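Local coordinates for concanavalin A-like lectin protein kinase family protein (Theobroma cacao, PDB 6CTH) that probably transfers phosphate from ATP to serine or threonine side chains of target proteins, and here holds an oxindole inhibitor and a magnesium ion in its kinase domain, at residues Leu69-Val75 against Ala155-Phe160; His139-Lys143 against Thr175-Thr180. All blocks are in the same frame, centred on the assembly; numbering follows the deposited sequence.

In the fold
From the N terminus, the chain passes helix 54-66 and enters the loop 69-75, the first half of contact 1. It then runs through strands 77-83 and 86-92 and helix 112-132 to the catalytic loop, where 139-143 opens contact 2. The chain returns at 155-160 to close contact 1, and 175-180 closes contact 2 after 31 intervening residues. The segments alternate, so the two loops cross. Contact 1 ties the approach to the small-lobe sheet to strand 155-157 and the DFG motif that follows it; contact 2 ties the catalytic loop to the activation segment. They meet where H139 NE2 donates, probably, to G158 O at 2.9 Å, and where D141 and D159 share magnesium.

Contact 1: residues Leu69-Val75 against Ala155-Phe160; sequences LRHKNLV and AKLGDF. With MG (magnesium ion), chain C.
K156 reaches back over the turn H71-L74 and puts NZ within hydrogen-bonding distance of two backbone oxygens, 3.1 Å from K72 O and 3.3 Å from L74 O. Both carbonyls are met from above their planes, and a bend at the end of the lysine chain (chi4 -91°) carries the ammonium there. N73, with H71 part of the HxN motif of the alphaC-beta4 loop, grips the same strand through its amide: ND2 donates to A155 O at 2.9 Å (N-H...O angle 164°), the acceptor close to the amide plane. The backbones form a single beta bridge, L157 N to N73 O and V75 N to L157 O, both 2.9 Å.

At the far end of 155-160, F160 of the DFG motif takes L69 CD1 over one ring face, 4.0 Å from the centroid, a CH-pi contact, and L74 CD2 in plane at its edge. In the next shell, L74 N donates to H71 O and closes the type I turn, while H71 ND1 accepts from N73 N. K72 NZ donates to N73 OD1 at 2.7 Å; both ends of the amide are engaged, which probably restrains its rotation. The F160 ring also meets that of H139 and I66 of helix 54-66, consistent with an assembled regulatory spine; E62 and S61 bond its backbone, and D159 OD2 binds magnesium. A polar grip thus adjoins an apolar seat. Two carbonyl oxygens facing one ammonium would probably favour charged K156.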
loop_
_atom_site.group_PDB
_atom_site.type_symbol
_atom_site.label_atom_id
_atom_site.label_comp_id
_atom_site.label_asym_id
_atom_site.label_seq_id
_atom_site.Cartn_x
_atom_site.Cartn_y
_atom_site.Cartn_z
ATOM N N LEU A 69 11.742 11.657 -2.857
ATOM C CA LEU A 69 11.744 10.265 -3.227
ATOM C C LEU A 69 11.746 10.047 -4.731
ATOM O O LEU A 69 10.973 10.663 -5.438
ATOM C CB LEU A 69 10.478 9.603 -2.671
ATOM C CG LEU A 69 10.209 9.756 -1.172
ATOM C CD1 LEU A 69 8.841 9.164 -0.833
ATOM C CD2 LEU A 69 11.302 9.052 -0.409
ATOM N N ARG A 70 12.623 9.169 -5.203
ATOM C CA ARG A 70 12.635 8.750 -6.597
ATOM C C ARG A 70 12.948 7.255 -6.585
ATOM O O ARG A 70 14.041 6.875 -6.189
ATOM C CB ARG A 70 13.673 9.521 -7.399
ATOM C CG ARG A 70 13.450 11.018 -7.381
ATOM C CD ARG A 70 12.278 11.410 -8.256
ATOM N NE ARG A 70 12.271 12.845 -8.512
ATOM C CZ ARG A 70 11.849 13.751 -7.639
ATOM N NH1 ARG A 70 11.392 13.375 -6.455
ATOM N NH2 ARG A 70 11.881 15.036 -7.952
ATOM N N HIS A 71 12.031 6.415 -7.052
ATOM C CA HIS A 71 12.284 4.972 -7.018
ATOM C C HIS A 71 11.308 4.329 -7.987
ATOM O O HIS A 71 10.140 4.777 -8.094
ATOM C CB HIS A 71 12.180 4.390 -5.579
ATOM C CG HIS A 71 12.637 2.981 -5.425
ATOM N ND1 HIS A 71 11.850 1.889 -5.723
ATOM C CD2 HIS A 71 13.807 2.476 -4.961
ATOM C CE1 HIS A 71 12.520 0.772 -5.451
ATOM N NE2 HIS A 71 13.695 1.102 -4.948
ATOM N N LYS A 72 11.733 3.240 -8.621
ATOM C CA LYS A 72 10.863 2.528 -9.567
ATOM C C LYS A 72 9.565 2.025 -8.907
ATOM O O LYS A 72 8.560 1.870 -9.570
ATOM C CB LYS A 72 11.540 1.369 -10.287
ATOM C CG LYS A 72 11.844 0.196 -9.429
ATOM C CD LYS A 72 12.801 -0.819 -10.069
ATOM C CE LYS A 72 13.285 -1.786 -9.005
ATOM N NZ LYS A 72 12.279 -2.741 -8.461
ATOM N N ASN A 73 9.602 1.779 -7.625
ATOM C CA ASN A 73 8.411 1.250 -6.927
ATOM C C ASN A 73 7.739 2.313 -6.052
ATOM O O ASN A 73 6.989 1.957 -5.147
ATOM C CB ASN A 73 8.760 0.014 -6.164
ATOM C CG ASN A 73 9.325 -1.086 -7.069
ATOM O OD1 ASN A 73 10.468 -1.510 -6.897
ATOM N ND2 ASN A 73 8.552 -1.495 -8.069
ATOM N N LEU A 74 7.970 3.591 -6.342
ATOM C CA LEU A 74 7.248 4.678 -5.705
ATOM C C LEU A 74 6.545 5.572 -6.701
ATOM O O LEU A 74 7.120 5.923 -7.753
ATOM C CB LEU A 74 8.154 5.511 -4.821
ATOM C CG LEU A 74 8.761 4.828 -3.612
ATOM C CD1 LEU A 74 9.689 5.794 -2.916
ATOM C CD2 LEU A 74 7.663 4.429 -2.639
ATOM N N VAL A 75 5.320 6.020 -6.361
ATOM C CA VAL A 75 4.635 6.965 -7.208
ATOM C C VAL A 75 5.356 8.310 -7.210
ATOM O O VAL A 75 5.791 8.773 -6.147
ATOM C CB VAL A 75 3.188 7.169 -6.669
ATOM C CG1 VAL A 75 2.503 8.317 -7.376
ATOM C CG2 VAL A 75 2.422 5.879 -6.806
ATOM N N ALA A 155 4.413 -2.656 -9.478
ATOM C CA ALA A 155 3.744 -1.933 -8.376
ATOM C C ALA A 155 4.473 -0.671 -7.939
ATOM O O ALA A 155 5.729 -0.665 -7.913
ATOM C CB ALA A 155 3.572 -2.854 -7.213
ATOM N N LYS A 156 3.733 0.407 -7.662
ATOM C CA LYS A 156 4.262 1.645 -7.114
ATOM C C LYS A 156 3.476 2.051 -5.885
ATOM O O LYS A 156 2.268 2.221 -5.967
ATOM C CB LYS A 156 4.223 2.775 -8.142
ATOM C CG LYS A 156 5.268 2.652 -9.252
ATOM C CD LYS A 156 5.197 3.762 -10.302
ATOM C CE LYS A 156 6.406 3.741 -11.230
ATOM N NZ LYS A 156 7.522 4.603 -10.712
ATOM N N LEU A 157 4.153 2.228 -4.760
ATOM C CA LEU A 157 3.533 2.639 -3.528
ATOM C C LEU A 157 3.394 4.143 -3.532
ATOM O O LEU A 157 4.285 4.883 -3.941
ATOM C CB LEU A 157 4.355 2.144 -2.355
ATOM C CG LEU A 157 3.951 2.616 -0.984
ATOM C CD1 LEU A 157 2.609 2.003 -0.597
ATOM C CD2 LEU A 157 4.990 2.220 0.046
ATOM N N GLY A 158 2.220 4.621 -3.147
ATOM C CA GLY A 158 1.978 6.032 -2.991
ATOM C C GLY A 158 1.264 6.361 -1.707
ATOM O O GLY A 158 1.177 5.530 -0.805
ATOM N N ASP A 159 0.667 7.553 -1.714
ATOM C CA ASP A 159 0.011 8.191 -0.561
ATOM C C ASP A 159 0.931 8.438 0.612
ATOM O O ASP A 159 0.995 7.624 1.558
ATOM C CB ASP A 159 -1.186 7.324 -0.038
ATOM C CG ASP A 159 -1.952 7.989 1.113
ATOM O OD1 ASP A 159 -1.889 9.220 1.267
ATOM O OD2 ASP A 159 -2.576 7.205 1.874
ATOM N N PHE A 160 1.554 9.601 0.606
ATOM C CA PHE A 160 2.453 10.051 1.664
ATOM C C PHE A 160 1.822 11.075 2.606
ATOM O O PHE A 160 2.521 11.787 3.314
ATOM C CB PHE A 160 3.756 10.556 1.033
ATOM C CG PHE A 160 4.391 9.481 0.209
ATOM C CD1 PHE A 160 5.163 8.542 0.782
ATOM C CD2 PHE A 160 4.156 9.447 -1.175
ATOM C CE1 PHE A 160 5.716 7.492 0.044
ATOM C CE2 PHE A 160 4.735 8.422 -1.934
ATOM C CZ PHE A 160 5.437 7.428 -1.312
HETATM MG MG MG C . -3.693 7.522 3.665
HETATM O O HOH W 1 -3.952 9.638 3.099
HETATM O O HOH W 2 -5.220 6.831 2.534
HETATM O O HOH W 3 -4.911 7.958 5.299
HETATM O O HOH W 4 -1.979 8.312 4.601
#

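Contact 2: residues His139-Lys143 against Thr175-Thr180; sequences HRDIK and TLLAGT. With MG (magnesium ion), chain C.
R140 belongs to the HRD motif of the kinase catalytic loop, and its side chain runs out to the activation segment at T175-A178. From CB, CG stands anti to the carbonyl carbon (chi1 -65°), and the chain stays extended to CD before bending at chi3 (70°). That bend turns the guanidinium so that T175 OG1 lies over one face, 3.9 Å from NH2, though T175 is poorly ordered. NH2 donates to L176 O at 2.9 Å, a bent bond with an N-H...O angle of 130°. NH1 gives a hydrogen bond to L162 O, its partner near the DFG motif, and another to a water that in turn donates to L176 O.

The backbone oxygen of R140 is also held, by two donating waters: one reaches A178 O, the other accepts from T180 N. Beyond these waters T180 meets the end of the catalytic loop. Its OG1 donates to D141 OD1 at 2.6 Å on the syn side of the carboxylate and accepts from K143 NZ at 2.8 Å; the lysine chain, extended beyond CG, crosses the threonine at about a right angle. This network links the catalytic-loop aspartate and lysine to the activation segment, as in related serine/threonine kinases. The two oxygens of D141 are divided: OD1 takes the threonine hydroxyl, while OD2 binds magnesium at 2.0 Å.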
loop_
_atom_site.group_PDB
_atom_site.type_symbol
_atom_site.label_atom_id
_atom_site.label_comp_id
_atom_site.label_asym_id
_atom_site.label_seq_id
_atom_site.Cartn_x
_atom_site.Cartn_y
_atom_site.Cartn_z
ATOM N N HIS A 139 6.092 5.419 6.326
ATOM C CA HIS A 139 4.945 5.660 5.449
ATOM C C HIS A 139 3.631 5.856 6.224
ATOM O O HIS A 139 2.856 6.818 5.957
ATOM C CB HIS A 139 4.828 4.484 4.476
ATOM C CG HIS A 139 3.769 4.660 3.444
ATOM N ND1 HIS A 139 2.401 4.527 3.727
ATOM C CD2 HIS A 139 3.857 5.025 2.141
ATOM C CE1 HIS A 139 1.716 4.765 2.615
ATOM N NE2 HIS A 139 2.575 5.094 1.646
ATOM N N ARG A 140 3.352 4.910 7.108
ATOM C CA ARG A 140 2.214 4.974 8.013
ATOM C C ARG A 140 0.852 4.638 7.427
ATOM O O ARG A 140 -0.139 4.642 8.145
ATOM C CB ARG A 140 2.197 6.308 8.754
ATOM C CG ARG A 140 3.397 6.476 9.666
ATOM C CD ARG A 140 3.380 7.803 10.389
ATOM N NE ARG A 140 2.331 7.856 11.395
ATOM C CZ ARG A 140 1.513 8.886 11.567
ATOM N NH1 ARG A 140 1.616 9.955 10.795
ATOM N NH2 ARG A 140 0.589 8.846 12.511
ATOM N N ASP A 141 0.800 4.323 6.142
ATOM C CA ASP A 141 -0.475 3.913 5.547
ATOM C C ASP A 141 -0.331 2.927 4.418
ATOM O O ASP A 141 -0.965 3.042 3.354
ATOM C CB ASP A 141 -1.278 5.123 5.145
ATOM C CG ASP A 141 -2.790 4.841 5.045
ATOM O OD1 ASP A 141 -3.267 3.821 5.575
ATOM O OD2 ASP A 141 -3.471 5.710 4.471
ATOM N N ILE A 142 0.509 1.944 4.637
ATOM C CA ILE A 142 0.669 0.904 3.679
ATOM C C ILE A 142 -0.613 0.059 3.610
ATOM O O ILE A 142 -0.999 -0.499 4.629
ATOM C CB ILE A 142 1.895 0.073 4.015
ATOM C CG1 ILE A 142 3.167 0.938 3.859
ATOM C CG2 ILE A 142 1.958 -1.165 3.162
ATOM C CD1 ILE A 142 4.369 0.349 4.594
ATOM N N LYS A 143 -1.207 -0.063 2.424
ATOM C CA LYS A 143 -2.352 -0.908 2.184
ATOM C C LYS A 143 -2.534 -1.041 0.659
ATOM O O LYS A 143 -1.928 -0.270 -0.092
ATOM C CB LYS A 143 -3.613 -0.282 2.817
ATOM C CG LYS A 143 -3.874 1.123 2.411
ATOM C CD LYS A 143 -5.106 1.735 3.141
ATOM C CE LYS A 143 -5.382 3.163 2.844
ATOM N NZ LYS A 143 -6.604 3.688 3.550
ATOM N N THR A 175 3.663 12.540 16.801
ATOM C CA THR A 175 2.667 12.582 15.729
ATOM C C THR A 175 1.304 12.200 16.304
ATOM O O THR A 175 1.218 11.485 17.309
ATOM C CB THR A 175 2.998 11.588 14.583
ATOM O OG1 THR A 175 3.113 10.253 15.110
ATOM C CG2 THR A 175 4.294 11.965 13.891
ATOM N N LEU A 176 0.250 12.680 15.664
ATOM C CA LEU A 176 -1.097 12.215 15.963
ATOM C C LEU A 176 -1.260 10.779 15.554
ATOM O O LEU A 176 -0.919 10.420 14.428
ATOM C CB LEU A 176 -2.156 13.004 15.173
ATOM C CG LEU A 176 -2.640 14.284 15.798
ATOM C CD1 LEU A 176 -1.462 15.170 16.225
ATOM C CD2 LEU A 176 -3.564 15.008 14.824
ATOM N N LEU A 177 -1.929 9.991 16.398
ATOM C CA LEU A 177 -2.249 8.610 16.073
ATOM C C LEU A 177 -3.228 8.589 14.906
ATOM O O LEU A 177 -4.281 9.178 14.989
ATOM C CB LEU A 177 -2.849 7.889 17.274
ATOM C CG LEU A 177 -3.363 6.481 17.007
ATOM C CD1 LEU A 177 -2.276 5.578 16.481
ATOM C CD2 LEU A 177 -4.086 5.923 18.241
ATOM N N ALA A 178 -2.841 7.927 13.813
ATOM C CA ALA A 178 -3.642 7.881 12.589
ATOM C C ALA A 178 -3.203 6.681 11.801
ATOM O O ALA A 178 -2.076 6.237 11.918
ATOM C CB ALA A 178 -3.452 9.161 11.780
ATOM N N GLY A 179 -4.090 6.194 10.958
ATOM C CA GLY A 179 -3.775 5.128 10.058
ATOM C C GLY A 179 -5.032 4.465 9.583
ATOM O O GLY A 179 -6.139 4.953 9.819
ATOM N N THR A 180 -4.883 3.327 8.954
ATOM C CA THR A 180 -6.041 2.615 8.436
ATOM C C THR A 180 -6.298 1.340 9.292
ATOM O O THR A 180 -5.472 0.431 9.380
ATOM C CB THR A 180 -5.887 2.298 6.962
ATOM O OG1 THR A 180 -5.736 3.532 6.233
ATOM C CG2 THR A 180 -7.140 1.571 6.450
HETATM MG MG MG C . -3.693 7.522 3.665
HETATM O O HOH W 5 -2.044 2.445 8.730
HETATM O O HOH W 6 -0.227 4.578 10.939
HETATM O O HOH W 7 -0.372 12.014 12.041
HETATM O O HOH W 2 -5.220 6.831 2.534
HETATM O O HOH W 3 -4.911 7.958 5.299
HETATM O O HOH W 1 -3.952 9.638 3.099
HETATM O O HOH W 4 -1.979 8.312 4.601
#